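Side-chain contacts in transcriptional regulator I2 (Pseudomonas fluorescens A506, PDB 4MO7), which acts as a Crohn's disease-associated superantigen and, as a member of the TetR family, probably binds DNA to regulate transcription: residues A[32-37]-A[68-73]; A[83-88]-A[141-146]; A[116-121]-A[195-200]; A[153-158]-A[169-174]. All coordinates share one frame; numbering follows the deposited sequence.

How the interactions relate
Interaction 1 lies in the TetR-type, probably DNA-binding part, while interactions 3 and 4 lie in the C-terminal domain. Interaction 2 comes between them: helix 73-97 leaves the loop of interaction 1 and carries residues 83-88 to helix 137-163. That helix 137-163 goes on to interaction 4, whose centre is about 20 Å from that of interaction 2. Interactions 1 and 2 touch where Leu35 packs on Glu83; interactions 2 and 3 touch where Asn88 meets Ser116. Along the chain interaction 1 closes first, interactions 2 and 3 cross, and interaction 4 is nested inside interaction 3. Long helices join the presumed DNA-binding end to the dimer-forming end, about 36 Å apart between the centres of interactions 1 and 4.

Interaction 1: A[32-37]-A[68-73]; sequences GKLLQT and HHFKSK
Leu34 and Leu35, neighbours on helix 30-45, both reach the ring of Phe70, and every touch between the two segments is carbon on carbon. Leu34 comes in at the ring edge, close to its plane: its CD2 methyl is 3.9 Å from Phe70 CE2, and the two side chains run past each other in opposite directions. Leu35 meets the outer end of the ring more closely, with CD2 3.3 Å from Phe70 CZ, and its CG is 3.6 Å from that same ring carbon. Phe70 CG lies beside its own backbone N (chi1 -63°), which sends the ring out of the loop and toward the helix. His69 adds a lighter touch, its CB 4.4 Å from Leu34 CD2.

No hydrogen bond joins the two segments, though His69 O makes a weak one with Arg31 NH1, also on helix 30-45. On the helix, Thr37 OG1 donates to Lys33 O (2.7 Å), a carbonyl that also receives the backbone N of Thr37. In the loop, Ser72 N-caps helix 73-97 by accepting from Glu75 N.

Around this, Leu34 also packs on Leu55 and Val59 of helix 52-59, and Phe70 on Ile76 of helix 73-97. The ring therefore fills the joint between the first helix of the TetR-type DNA-binding domain and the turn into helix 73-97. Between the two segments nothing polar is exchanged; buried hydrocarbon surface holds them together.

Interaction 2: A[83-88]-A[141-146]; sequences ETIHYN and AHVLAL
A parallel helix pair brings Ile85 and His86 of helix 73-97 against Val143 and Leu146 of helix 137-163. Over these segments the axes come within 9.8 Å and their directions differ by just 5°. In TetR-type proteins the helix that follows the DNA-binding helices runs on into the C-terminal domain, and here helix 73-97 makes that passage, with helix 137-163 lying alongside it. The backbones draw nearest at Ile85 and Leu146, whose CA atoms are 6.7 Å apart.

Ile85 is the buried centre of the contact, and its two branches serve different partners. CG2, anti to the backbone N, rests on Leu146, 3.7 Å from CB of that leucine. The other branch has its CG1 beside the backbone N (chi1 -64°) and carries the terminal methyl to Val143. There Ile85 CD1 is 3.4 Å from Val143 CG1, tighter than usual for two methyl carbons, and the side chains cross at about a right angle. Leu128 of helix 122-130 also packs on Ile85, while Trp132 and Leu135 lie against Val143, so a third part of the fold closes over this side.

Farther out, the exposed His86 lies against the tip of Leu146. Both methyls of the fork come from the same side of the imidazole: Leu146 CD1 sits over the face in a CH-pi contact, 4.0 Å from the ring centroid and 18° off the normal, and Leu146 CD2 lies out by the rim, 3.5 Å from His86 NE2.

Interaction 3: A[116-121]-A[195-200]; sequences SIMGGS and LTLEEL
Met118 carries its side of this contact alone, and the leucine that meets it most closely, Leu197, holds an unusual chi2 of 126°, away from the staggered positions. Leu197 CD1 lies 3.5 Å from Met118 CG and 4.0 Å from Met118 CB, with the side chains crossing at a slant. Beyond CG the methionine bends at chi2, and its terminal CE reaches out toward Leu200, only lightly, at 4.5 Å from CD2 of that residue.

Met118 is also where helix 114-117 comes to its end. The chain then turns away through Gly119 and Gly120.

The other partner is the first turn of helix 197-208, opened by a capping box. Glu199 N donates to Thr196 OG1 (3.1 Å, 166° at the hydrogen), and in return Thr196 N donates to Glu199 OE1 (3.1 Å, 172°), meeting that oxygen from above the carboxylate plane. Leu197 and Leu200 stand on the side of this turn that looks at Met118, and both also pack on Leu114. Phe189 touches Met118 and Leu200 in the same chain, while Phe177 of the second subunit packs on Leu200.

Interaction 4: A[153-158]-A[169-174]; sequences IWLQVL and GDVFIT
Leu155 reaches over to Val171 and Phe172 by a short path. From CB the chain turns to put CG beside the backbone N (chi1 -60°), and this swings the branched end nearer the second helix, at which the bond to CB does not aim. At the fork the methyls part: CD1 comes to 4.1 Å from Phe172 CE1, while CD2 lies 3.9 Å from Phe172 CD1 and 4.2 Å from Val171 CG1. Leucine and phenylalanine side chains cross at about a right angle.

One turn further along, Leu158 CB is 3.8 Å from the same Val171 CG1, so that methyl fits between two leucines of helix 137-163.

The contact pairs helix 137-163 with the start of the next one, helix 171-183, in the C-terminal domain. Asp170 N-caps the latter: its OD1 takes Ile173 N on the anti lone pair (3.0 Å, 153° at the hydrogen) and Phe172 N in a weak bond. Asp170 O is gripped twice by Thr174, whose N and OG1, the latter 2.7 Å away, approach from opposite faces of the carbonyl plane. Across the dimer interface, the backbone N of Asp170 donates to Glu203 of the second subunit, and Ile173 packs on Trp188 of that subunit.

Interaction 1: A[32-37]-A[68-73]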
loop_
_atom_site.group_PDB
_atom_site.type_symbol
_atom_site.label_atom_id
_atom_site.label_comp_id
_atom_site.label_asym_id
_atom_site.label_seq_id
_atom_site.Cartn_x
_atom_site.Cartn_y
_atom_site.Cartn_z
ATOM N N GLY A 32 6.731 -31.843 9.623
ATOM C CA GLY A 32 5.496 -31.092 9.661
ATOM C C GLY A 32 5.292 -30.515 11.032
ATOM O O GLY A 32 4.860 -29.364 11.150
ATOM N N LYS A 33 5.597 -31.300 12.067
ATOM C CA LYS A 33 5.479 -30.808 13.435
ATOM C C LYS A 33 6.437 -29.648 13.633
ATOM O O LYS A 33 6.141 -28.655 14.327
ATOM C CB LYS A 33 5.836 -31.899 14.457
ATOM C CG LYS A 33 4.754 -32.937 14.768
ATOM C CD LYS A 33 5.381 -34.115 15.545
ATOM C CE LYS A 33 4.381 -35.231 15.803
ATOM N NZ LYS A 33 5.038 -36.341 16.566
ATOM N N LEU A 34 7.622 -29.776 13.056
ATOM C CA LEU A 34 8.615 -28.726 13.229
ATOM C C LEU A 34 8.168 -27.459 12.511
ATOM O O LEU A 34 8.232 -26.375 13.095
ATOM C CB LEU A 34 9.971 -29.198 12.691
ATOM C CG LEU A 34 11.264 -28.797 13.385
ATOM C CD1 LEU A 34 11.276 -28.929 14.871
ATOM C CD2 LEU A 34 12.400 -29.640 12.800
ATOM N N LEU A 35 7.746 -27.586 11.255
ATOM C CA LEU A 35 7.339 -26.426 10.463
ATOM C C LEU A 35 6.146 -25.738 11.104
ATOM O O LEU A 35 6.141 -24.528 11.248
ATOM C CB LEU A 35 6.911 -26.811 9.043
ATOM C CG LEU A 35 8.016 -26.992 8.030
ATOM C CD1 LEU A 35 7.425 -26.983 6.633
ATOM C CD2 LEU A 35 9.016 -25.874 8.252
ATOM N N GLN A 36 5.110 -26.512 11.422
ATOM C CA GLN A 36 3.884 -25.906 11.949
ATOM C C GLN A 36 4.134 -25.286 13.294
ATOM O O GLN A 36 3.557 -24.238 13.605
ATOM C CB GLN A 36 2.818 -26.973 12.133
ATOM C CG GLN A 36 2.412 -27.644 10.829
ATOM C CD GLN A 36 1.019 -27.246 10.452
ATOM O OE1 GLN A 36 0.830 -26.424 9.560
ATOM N NE2 GLN A 36 0.023 -27.801 11.158
ATOM N N THR A 37 4.969 -25.924 14.114
ATOM C CA THR A 37 5.257 -25.325 15.435
ATOM C C THR A 37 6.180 -24.105 15.314
ATOM O O THR A 37 5.976 -23.121 16.007
ATOM C CB THR A 37 5.893 -26.353 16.417
ATOM O OG1 THR A 37 5.009 -27.470 16.524
ATOM C CG2 THR A 37 6.090 -25.722 17.800
ATOM N N HIS A 68 18.503 -32.174 11.383
ATOM C CA HIS A 68 18.387 -33.348 10.535
ATOM C C HIS A 68 17.363 -33.141 9.412
ATOM O O HIS A 68 17.392 -33.846 8.397
ATOM C CB HIS A 68 18.015 -34.572 11.370
ATOM C CG HIS A 68 17.467 -35.697 10.555
ATOM N ND1 HIS A 68 16.119 -35.854 10.325
ATOM C CD2 HIS A 68 18.086 -36.692 9.875
ATOM C CE1 HIS A 68 15.927 -36.910 9.557
ATOM N NE2 HIS A 68 17.102 -37.441 9.276
ATOM N N HIS A 69 16.457 -32.174 9.577
ATOM C CA HIS A 69 15.381 -31.938 8.598
ATOM C C HIS A 69 15.520 -30.699 7.695
ATOM O O HIS A 69 15.004 -30.658 6.563
ATOM C CB HIS A 69 14.056 -31.814 9.347
ATOM C CG HIS A 69 13.309 -33.096 9.410
ATOM N ND1 HIS A 69 12.646 -33.613 8.317
ATOM C CD2 HIS A 69 13.179 -34.005 10.401
ATOM C CE1 HIS A 69 12.113 -34.773 8.639
ATOM N NE2 HIS A 69 12.417 -35.033 9.898
ATOM N N PHE A 70 16.223 -29.698 8.218
ATOM C CA PHE A 70 16.454 -28.482 7.492
ATOM C C PHE A 70 17.941 -28.235 7.612
ATOM O O PHE A 70 18.562 -28.648 8.601
ATOM C CB PHE A 70 15.664 -27.352 8.160
ATOM C CG PHE A 70 14.185 -27.570 8.121
ATOM C CD1 PHE A 70 13.477 -27.205 7.023
ATOM C CD2 PHE A 70 13.540 -28.205 9.168
ATOM C CE1 PHE A 70 12.123 -27.417 6.956
ATOM C CE2 PHE A 70 12.183 -28.401 9.138
ATOM C CZ PHE A 70 11.477 -28.036 8.017
ATOM N N LYS A 71 18.529 -27.564 6.623
ATOM C CA LYS A 71 19.976 -27.366 6.664
ATOM C C LYS A 71 20.351 -26.278 7.614
ATOM O O LYS A 71 21.520 -26.146 7.974
ATOM C CB LYS A 71 20.501 -26.909 5.305
ATOM C CG LYS A 71 20.177 -27.766 4.134
ATOM C CD LYS A 71 20.772 -27.102 2.908
ATOM C CE LYS A 71 20.637 -25.588 2.996
ATOM N NZ LYS A 71 21.381 -24.932 1.896
ATOM N N SER A 72 19.367 -25.459 7.994
ATOM C CA SER A 72 19.620 -24.250 8.768
ATOM C C SER A 72 18.336 -23.696 9.345
ATOM O O SER A 72 17.231 -24.100 8.942
ATOM C CB SER A 72 20.257 -23.199 7.847
ATOM O OG SER A 72 19.324 -22.790 6.853
ATOM N N LYS A 73 18.457 -22.795 10.307
ATOM C CA LYS A 73 17.304 -22.103 10.847
ATOM C C LYS A 73 16.675 -21.239 9.728
ATOM O O LYS A 73 15.451 -21.178 9.606
ATOM C CB LYS A 73 17.733 -21.232 12.035
ATOM C CG LYS A 73 16.574 -20.601 12.843
ATOM C CD LYS A 73 17.133 -19.735 14.013
ATOM C CE LYS A 73 16.118 -18.735 14.429
ATOM N NZ LYS A 73 16.606 -17.567 15.273
#

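Interaction 2: A[83-88]-A[141-146]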
loop_
_atom_site.group_PDB
_atom_site.type_symbol
_atom_site.label_atom_id
_atom_site.label_comp_id
_atom_site.label_asym_id
_atom_site.label_seq_id
_atom_site.Cartn_x
_atom_site.Cartn_y
_atom_site.Cartn_z
ATOM N N GLU A 83 5.294 -22.986 2.724
ATOM C CA GLU A 83 4.043 -23.687 3.074
ATOM C C GLU A 83 2.844 -22.777 3.002
ATOM O O GLU A 83 1.783 -23.194 2.529
ATOM C CB GLU A 83 4.071 -24.204 4.521
ATOM C CG GLU A 83 4.819 -25.476 4.732
ATOM C CD GLU A 83 4.311 -26.574 3.836
ATOM O OE1 GLU A 83 3.163 -27.043 4.044
ATOM O OE2 GLU A 83 5.059 -26.947 2.907
ATOM N N THR A 84 2.978 -21.554 3.505
ATOM C CA THR A 84 1.849 -20.615 3.487
ATOM C C THR A 84 1.427 -20.269 2.092
ATOM O O THR A 84 0.220 -20.175 1.805
ATOM C CB THR A 84 2.187 -19.279 4.191
ATOM O OG1 THR A 84 2.758 -19.565 5.465
ATOM C CG2 THR A 84 0.915 -18.419 4.375
ATOM N N ILE A 85 2.400 -20.029 1.215
ATOM C CA ILE A 85 2.050 -19.703 -0.134
ATOM C C ILE A 85 1.483 -20.890 -0.891
ATOM O O ILE A 85 0.528 -20.713 -1.671
ATOM C CB ILE A 85 3.215 -19.092 -0.916
ATOM C CG1 ILE A 85 3.624 -17.747 -0.290
ATOM C CG2 ILE A 85 2.763 -18.744 -2.343
ATOM C CD1 ILE A 85 4.862 -17.168 -0.962
ATOM N N HIS A 86 2.043 -22.087 -0.687
ATOM C CA HIS A 86 1.515 -23.298 -1.292
ATOM C C HIS A 86 0.093 -23.471 -0.860
ATOM O O HIS A 86 -0.773 -23.790 -1.668
ATOM C CB HIS A 86 2.314 -24.530 -0.838
ATOM C CG HIS A 86 3.433 -24.866 -1.758
ATOM N ND1 HIS A 86 4.706 -25.151 -1.308
ATOM C CD2 HIS A 86 3.477 -24.967 -3.106
ATOM C CE1 HIS A 86 5.488 -25.402 -2.345
ATOM N NE2 HIS A 86 4.768 -25.301 -3.446
ATOM N N TYR A 87 -0.166 -23.233 0.424
ATOM C CA TYR A 87 -1.537 -23.389 0.920
ATOM C C TYR A 87 -2.474 -22.355 0.340
ATOM O O TYR A 87 -3.575 -22.725 -0.123
ATOM C CB TYR A 87 -1.528 -23.318 2.450
ATOM C CG TYR A 87 -2.887 -23.171 3.100
ATOM C CD1 TYR A 87 -3.627 -24.282 3.468
ATOM C CD2 TYR A 87 -3.395 -21.907 3.397
ATOM C CE1 TYR A 87 -4.883 -24.132 4.082
ATOM C CE2 TYR A 87 -4.630 -21.743 3.996
ATOM C CZ TYR A 87 -5.370 -22.851 4.340
ATOM O OH TYR A 87 -6.593 -22.649 4.946
ATOM N N ASN A 88 -2.091 -21.074 0.368
ATOM C CA ASN A 88 -2.930 -20.039 -0.254
ATOM C C ASN A 88 -3.200 -20.385 -1.699
ATOM O O ASN A 88 -4.338 -20.298 -2.161
ATOM C CB ASN A 88 -2.333 -18.617 -0.116
ATOM C CG ASN A 88 -2.350 -18.110 1.343
ATOM O OD1 ASN A 88 -2.962 -18.733 2.216
ATOM N ND2 ASN A 88 -1.676 -16.996 1.604
ATOM N N ALA A 141 14.502 -16.364 -2.921
ATOM C CA ALA A 141 14.294 -16.639 -4.362
ATOM C C ALA A 141 13.328 -17.793 -4.491
ATOM O O ALA A 141 12.490 -17.810 -5.392
ATOM C CB ALA A 141 15.586 -16.960 -5.026
ATOM N N HIS A 142 13.432 -18.764 -3.572
ATOM C CA HIS A 142 12.463 -19.863 -3.531
ATOM C C HIS A 142 11.053 -19.363 -3.222
ATOM O O HIS A 142 10.107 -19.772 -3.887
ATOM C CB HIS A 142 12.849 -20.920 -2.495
ATOM C CG HIS A 142 13.978 -21.792 -2.944
ATOM N ND1 HIS A 142 13.805 -22.792 -3.875
ATOM C CD2 HIS A 142 15.299 -21.782 -2.636
ATOM C CE1 HIS A 142 14.965 -23.385 -4.099
ATOM N NE2 HIS A 142 15.891 -22.782 -3.371
ATOM N N VAL A 143 10.920 -18.460 -2.256
ATOM C CA VAL A 143 9.564 -17.997 -1.903
ATOM C C VAL A 143 9.037 -17.162 -3.068
ATOM O O VAL A 143 7.855 -17.235 -3.413
ATOM C CB VAL A 143 9.539 -17.177 -0.629
ATOM C CG1 VAL A 143 8.173 -16.595 -0.438
ATOM C CG2 VAL A 143 9.958 -18.073 0.551
ATOM N N LEU A 144 9.895 -16.381 -3.707
ATOM C CA LEU A 144 9.450 -15.588 -4.847
ATOM C C LEU A 144 9.038 -16.411 -6.071
ATOM O O LEU A 144 8.147 -16.009 -6.815
ATOM C CB LEU A 144 10.500 -14.517 -5.231
ATOM C CG LEU A 144 10.683 -13.356 -4.232
ATOM C CD1 LEU A 144 11.907 -12.468 -4.621
ATOM C CD2 LEU A 144 9.426 -12.483 -4.085
ATOM N N ALA A 145 9.691 -17.536 -6.301
ATOM C CA ALA A 145 9.203 -18.494 -7.280
ATOM C C ALA A 145 7.771 -18.948 -7.054
ATOM O O ALA A 145 7.018 -19.080 -8.031
ATOM C CB ALA A 145 10.113 -19.690 -7.380
ATOM N N LEU A 146 7.383 -19.204 -5.795
ATOM C CA LEU A 146 5.990 -19.560 -5.495
ATOM C C LEU A 146 5.066 -18.378 -5.744
ATOM O O LEU A 146 3.916 -18.562 -6.187
ATOM C CB LEU A 146 5.831 -19.998 -4.042
ATOM C CG LEU A 146 6.640 -21.260 -3.763
ATOM C CD1 LEU A 146 6.402 -21.715 -2.339
ATOM C CD2 LEU A 146 6.207 -22.371 -4.706
#

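Interaction 3: A[116-121]-A[195-200]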
loop_
_atom_site.group_PDB
_atom_site.type_symbol
_atom_site.label_atom_id
_atom_site.label_comp_id
_atom_site.label_asym_id
_atom_site.label_seq_id
_atom_site.Cartn_x
_atom_site.Cartn_y
_atom_site.Cartn_z
ATOM N N SER A 116 -6.626 -13.862 2.891
ATOM C CA SER A 116 -5.210 -13.868 3.274
ATOM C C SER A 116 -4.704 -12.551 3.871
ATOM O O SER A 116 -3.994 -12.560 4.874
ATOM C CB SER A 116 -4.333 -14.366 2.111
ATOM O OG SER A 116 -4.012 -13.299 1.263
ATOM N N ILE A 117 -5.062 -11.423 3.264
ATOM C CA ILE A 117 -4.676 -10.090 3.768
ATOM C C ILE A 117 -5.203 -9.873 5.218
ATOM O O ILE A 117 -4.553 -9.234 6.080
ATOM C CB ILE A 117 -5.190 -8.991 2.772
ATOM C CG1 ILE A 117 -4.281 -8.874 1.538
ATOM C CG2 ILE A 117 -5.316 -7.607 3.413
ATOM C CD1 ILE A 117 -5.005 -8.234 0.299
ATOM N N MET A 118 -6.387 -10.390 5.502
ATOM C CA MET A 118 -6.999 -10.086 6.822
ATOM C C MET A 118 -6.742 -11.159 7.868
ATOM O O MET A 118 -7.568 -11.363 8.750
ATOM C CB MET A 118 -8.511 -9.930 6.698
ATOM C CG MET A 118 -8.931 -8.781 5.858
ATOM S SD MET A 118 -8.460 -7.183 6.559
ATOM C CE MET A 118 -8.763 -6.244 5.087
ATOM N N GLY A 119 -5.625 -11.868 7.774
ATOM C CA GLY A 119 -5.293 -12.806 8.836
ATOM C C GLY A 119 -5.839 -14.216 8.696
ATOM O O GLY A 119 -5.650 -15.058 9.581
ATOM N N GLY A 120 -6.523 -14.487 7.591
ATOM C CA GLY A 120 -6.645 -15.859 7.127
ATOM C C GLY A 120 -5.221 -16.256 6.725
ATOM O O GLY A 120 -4.294 -15.416 6.737
ATOM N N SER A 121 -5.032 -17.529 6.401
ATOM C CA SER A 121 -3.687 -18.100 6.263
ATOM C C SER A 121 -2.829 -18.051 7.555
ATOM O O SER A 121 -1.752 -18.656 7.615
ATOM C CB SER A 121 -2.967 -17.468 5.072
ATOM O OG SER A 121 -3.840 -17.457 3.947
ATOM N N LEU A 195 -18.953 -3.493 7.558
ATOM C CA LEU A 195 -18.697 -4.054 6.231
ATOM C C LEU A 195 -18.070 -5.436 6.409
ATOM O O LEU A 195 -17.093 -5.594 7.181
ATOM C CB LEU A 195 -17.754 -3.134 5.461
ATOM C CG LEU A 195 -17.443 -3.408 3.996
ATOM C CD1 LEU A 195 -18.663 -3.198 3.120
ATOM C CD2 LEU A 195 -16.287 -2.478 3.588
ATOM N N THR A 196 -18.638 -6.443 5.743
ATOM C CA THR A 196 -18.075 -7.784 5.874
ATOM C C THR A 196 -17.068 -8.007 4.756
ATOM O O THR A 196 -17.042 -7.242 3.790
ATOM C CB THR A 196 -19.118 -8.854 5.734
ATOM O OG1 THR A 196 -19.558 -8.867 4.385
ATOM C CG2 THR A 196 -20.332 -8.547 6.649
ATOM N N LEU A 197 -16.266 -9.058 4.876
ATOM C CA LEU A 197 -15.226 -9.290 3.875
ATOM C C LEU A 197 -15.859 -9.678 2.558
ATOM O O LEU A 197 -15.373 -9.343 1.462
ATOM C CB LEU A 197 -14.285 -10.404 4.352
ATOM C CG LEU A 197 -13.037 -10.348 3.483
ATOM C CD1 LEU A 197 -11.787 -10.248 4.364
ATOM C CD2 LEU A 197 -13.004 -11.538 2.509
ATOM N N GLU A 198 -16.956 -10.419 2.621
ATOM C CA GLU A 198 -17.638 -10.743 1.387
ATOM C C GLU A 198 -18.167 -9.481 0.671
ATOM O O GLU A 198 -18.103 -9.362 -0.558
ATOM C CB GLU A 198 -18.785 -11.727 1.648
ATOM C CG GLU A 198 -19.456 -12.216 0.370
ATOM C CD GLU A 198 -18.556 -13.146 -0.489
ATOM O OE1 GLU A 198 -17.561 -13.685 0.055
ATOM O OE2 GLU A 198 -18.856 -13.346 -1.697
ATOM N N GLU A 199 -18.729 -8.553 1.419
ATOM C CA GLU A 199 -19.185 -7.298 0.826
ATOM C C GLU A 199 -18.024 -6.514 0.238
ATOM O O GLU A 199 -18.143 -5.941 -0.845
ATOM C CB GLU A 199 -19.913 -6.481 1.876
ATOM C CG GLU A 199 -21.279 -7.117 2.163
ATOM C CD GLU A 199 -21.939 -6.535 3.420
ATOM O OE1 GLU A 199 -21.273 -5.792 4.166
ATOM O OE2 GLU A 199 -23.125 -6.842 3.669
ATOM N N LEU A 200 -16.896 -6.510 0.961
ATOM C CA LEU A 200 -15.674 -5.845 0.466
ATOM C C LEU A 200 -15.222 -6.473 -0.867
ATOM O O LEU A 200 -14.872 -5.766 -1.832
ATOM C CB LEU A 200 -14.572 -5.939 1.531
ATOM C CG LEU A 200 -13.233 -5.234 1.234
ATOM C CD1 LEU A 200 -13.412 -3.690 1.125
ATOM C CD2 LEU A 200 -12.178 -5.592 2.268
#

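Interaction 4: A[153-158]-A[169-174]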
loop_
_atom_site.group_PDB
_atom_site.type_symbol
_atom_site.label_atom_id
_atom_site.label_comp_id
_atom_site.label_asym_id
_atom_site.label_seq_id
_atom_site.Cartn_x
_atom_site.Cartn_y
_atom_site.Cartn_z
ATOM N N ILE A 153 -1.771 -17.399 -11.770
ATOM C CA ILE A 153 -3.214 -17.752 -11.657
ATOM C C ILE A 153 -4.084 -16.485 -11.838
ATOM O O ILE A 153 -5.068 -16.480 -12.615
ATOM C CB ILE A 153 -3.518 -18.364 -10.288
ATOM C CG1 ILE A 153 -2.893 -19.764 -10.150
ATOM C CG2 ILE A 153 -5.028 -18.524 -10.109
ATOM C CD1 ILE A 153 -3.089 -20.220 -8.704
ATOM N N TRP A 154 -3.683 -15.402 -11.179
ATOM C CA TRP A 154 -4.346 -14.106 -11.386
ATOM C C TRP A 154 -4.322 -13.664 -12.829
ATOM O O TRP A 154 -5.367 -13.235 -13.411
ATOM C CB TRP A 154 -3.722 -13.004 -10.572
ATOM C CG TRP A 154 -4.169 -12.927 -9.169
ATOM C CD1 TRP A 154 -3.599 -13.482 -8.046
ATOM C CD2 TRP A 154 -5.336 -12.234 -8.736
ATOM N NE1 TRP A 154 -4.340 -13.155 -6.915
ATOM C CE2 TRP A 154 -5.420 -12.380 -7.322
ATOM C CE3 TRP A 154 -6.332 -11.519 -9.420
ATOM C CZ2 TRP A 154 -6.460 -11.806 -6.571
ATOM C CZ3 TRP A 154 -7.344 -10.927 -8.670
ATOM C CH2 TRP A 154 -7.397 -11.092 -7.257
ATOM N N LEU A 155 -3.161 -13.810 -13.463
ATOM C CA LEU A 155 -3.077 -13.369 -14.846
ATOM C C LEU A 155 -3.932 -14.259 -15.758
ATOM O O LEU A 155 -4.546 -13.778 -16.682
ATOM C CB LEU A 155 -1.620 -13.329 -15.362
ATOM C CG LEU A 155 -0.751 -12.368 -14.550
ATOM C CD1 LEU A 155 0.771 -12.507 -14.925
ATOM C CD2 LEU A 155 -1.219 -10.902 -14.726
ATOM N N GLN A 156 -3.969 -15.558 -15.519
ATOM C CA GLN A 156 -4.883 -16.438 -16.295
ATOM C C GLN A 156 -6.342 -15.990 -16.208
ATOM O O GLN A 156 -6.992 -15.789 -17.231
ATOM C CB GLN A 156 -4.750 -17.880 -15.803
ATOM C CG GLN A 156 -5.769 -18.900 -16.353
ATOM C CD GLN A 156 -5.584 -19.145 -17.847
ATOM O OE1 GLN A 156 -4.459 -19.021 -18.394
ATOM N NE2 GLN A 156 -6.693 -19.481 -18.532
ATOM N N VAL A 157 -6.813 -15.807 -14.988
ATOM C CA VAL A 157 -8.206 -15.442 -14.729
ATOM C C VAL A 157 -8.539 -14.040 -15.224
ATOM O O VAL A 157 -9.600 -13.839 -15.844
ATOM C CB VAL A 157 -8.479 -15.587 -13.252
ATOM C CG1 VAL A 157 -9.865 -14.949 -12.791
ATOM C CG2 VAL A 157 -8.426 -17.064 -12.884
ATOM N N LEU A 158 -7.662 -13.061 -14.985
ATOM C CA LEU A 158 -7.915 -11.741 -15.534
ATOM C C LEU A 158 -7.812 -11.769 -17.077
ATOM O O LEU A 158 -8.566 -11.068 -17.755
ATOM C CB LEU A 158 -6.979 -10.693 -14.953
ATOM C CG LEU A 158 -7.076 -10.468 -13.455
ATOM C CD1 LEU A 158 -5.920 -9.573 -12.944
ATOM C CD2 LEU A 158 -8.423 -9.778 -13.121
ATOM N N GLY A 169 -8.984 -2.260 -19.273
ATOM C CA GLY A 169 -7.566 -1.905 -19.382
ATOM C C GLY A 169 -6.586 -3.062 -19.601
ATOM O O GLY A 169 -6.978 -4.187 -19.943
ATOM N N ASP A 170 -5.307 -2.767 -19.428
ATOM C CA ASP A 170 -4.251 -3.772 -19.596
ATOM C C ASP A 170 -4.276 -4.778 -18.436
ATOM O O ASP A 170 -4.494 -4.417 -17.237
ATOM C CB ASP A 170 -2.924 -3.029 -19.650
ATOM C CG ASP A 170 -1.774 -3.948 -19.784
ATOM O OD1 ASP A 170 -1.261 -4.433 -18.752
ATOM O OD2 ASP A 170 -1.378 -4.169 -20.947
ATOM N N VAL A 171 -4.159 -6.076 -18.776
ATOM C CA VAL A 171 -4.357 -7.103 -17.762
ATOM C C VAL A 171 -3.292 -7.011 -16.673
ATOM O O VAL A 171 -3.601 -7.185 -15.486
ATOM C CB VAL A 171 -4.317 -8.499 -18.377
ATOM C CG1 VAL A 171 -4.211 -9.537 -17.271
ATOM C CG2 VAL A 171 -5.591 -8.747 -19.194
ATOM N N PHE A 172 -2.026 -6.771 -17.052
ATOM C CA PHE A 172 -0.986 -6.782 -16.062
ATOM C C PHE A 172 -1.129 -5.577 -15.170
ATOM O O PHE A 172 -0.889 -5.692 -13.968
ATOM C CB PHE A 172 0.375 -6.670 -16.727
ATOM C CG PHE A 172 0.626 -7.787 -17.715
ATOM C CD1 PHE A 172 1.068 -9.002 -17.247
ATOM C CD2 PHE A 172 0.355 -7.615 -19.077
ATOM C CE1 PHE A 172 1.292 -10.065 -18.122
ATOM C CE2 PHE A 172 0.576 -8.679 -19.973
ATOM C CZ PHE A 172 1.004 -9.898 -19.486
ATOM N N ILE A 173 -1.511 -4.447 -15.755
ATOM C CA ILE A 173 -1.602 -3.190 -14.973
ATOM C C ILE A 173 -2.856 -3.292 -14.082
ATOM O O ILE A 173 -2.834 -2.871 -12.912
ATOM C CB ILE A 173 -1.623 -1.919 -15.860
ATOM C CG1 ILE A 173 -0.271 -1.774 -16.629
ATOM C CG2 ILE A 173 -1.912 -0.644 -14.970
ATOM C CD1 ILE A 173 0.937 -2.300 -15.924
ATOM N N THR A 174 -3.912 -3.902 -14.608
ATOM C CA THR A 174 -5.130 -4.118 -13.804
ATOM C C THR A 174 -4.733 -4.926 -12.565
ATOM O O THR A 174 -5.159 -4.629 -11.423
ATOM C CB THR A 174 -6.207 -4.855 -14.583
ATOM O OG1 THR A 174 -6.645 -4.013 -15.647
ATOM C CG2 THR A 174 -7.409 -5.157 -13.689
#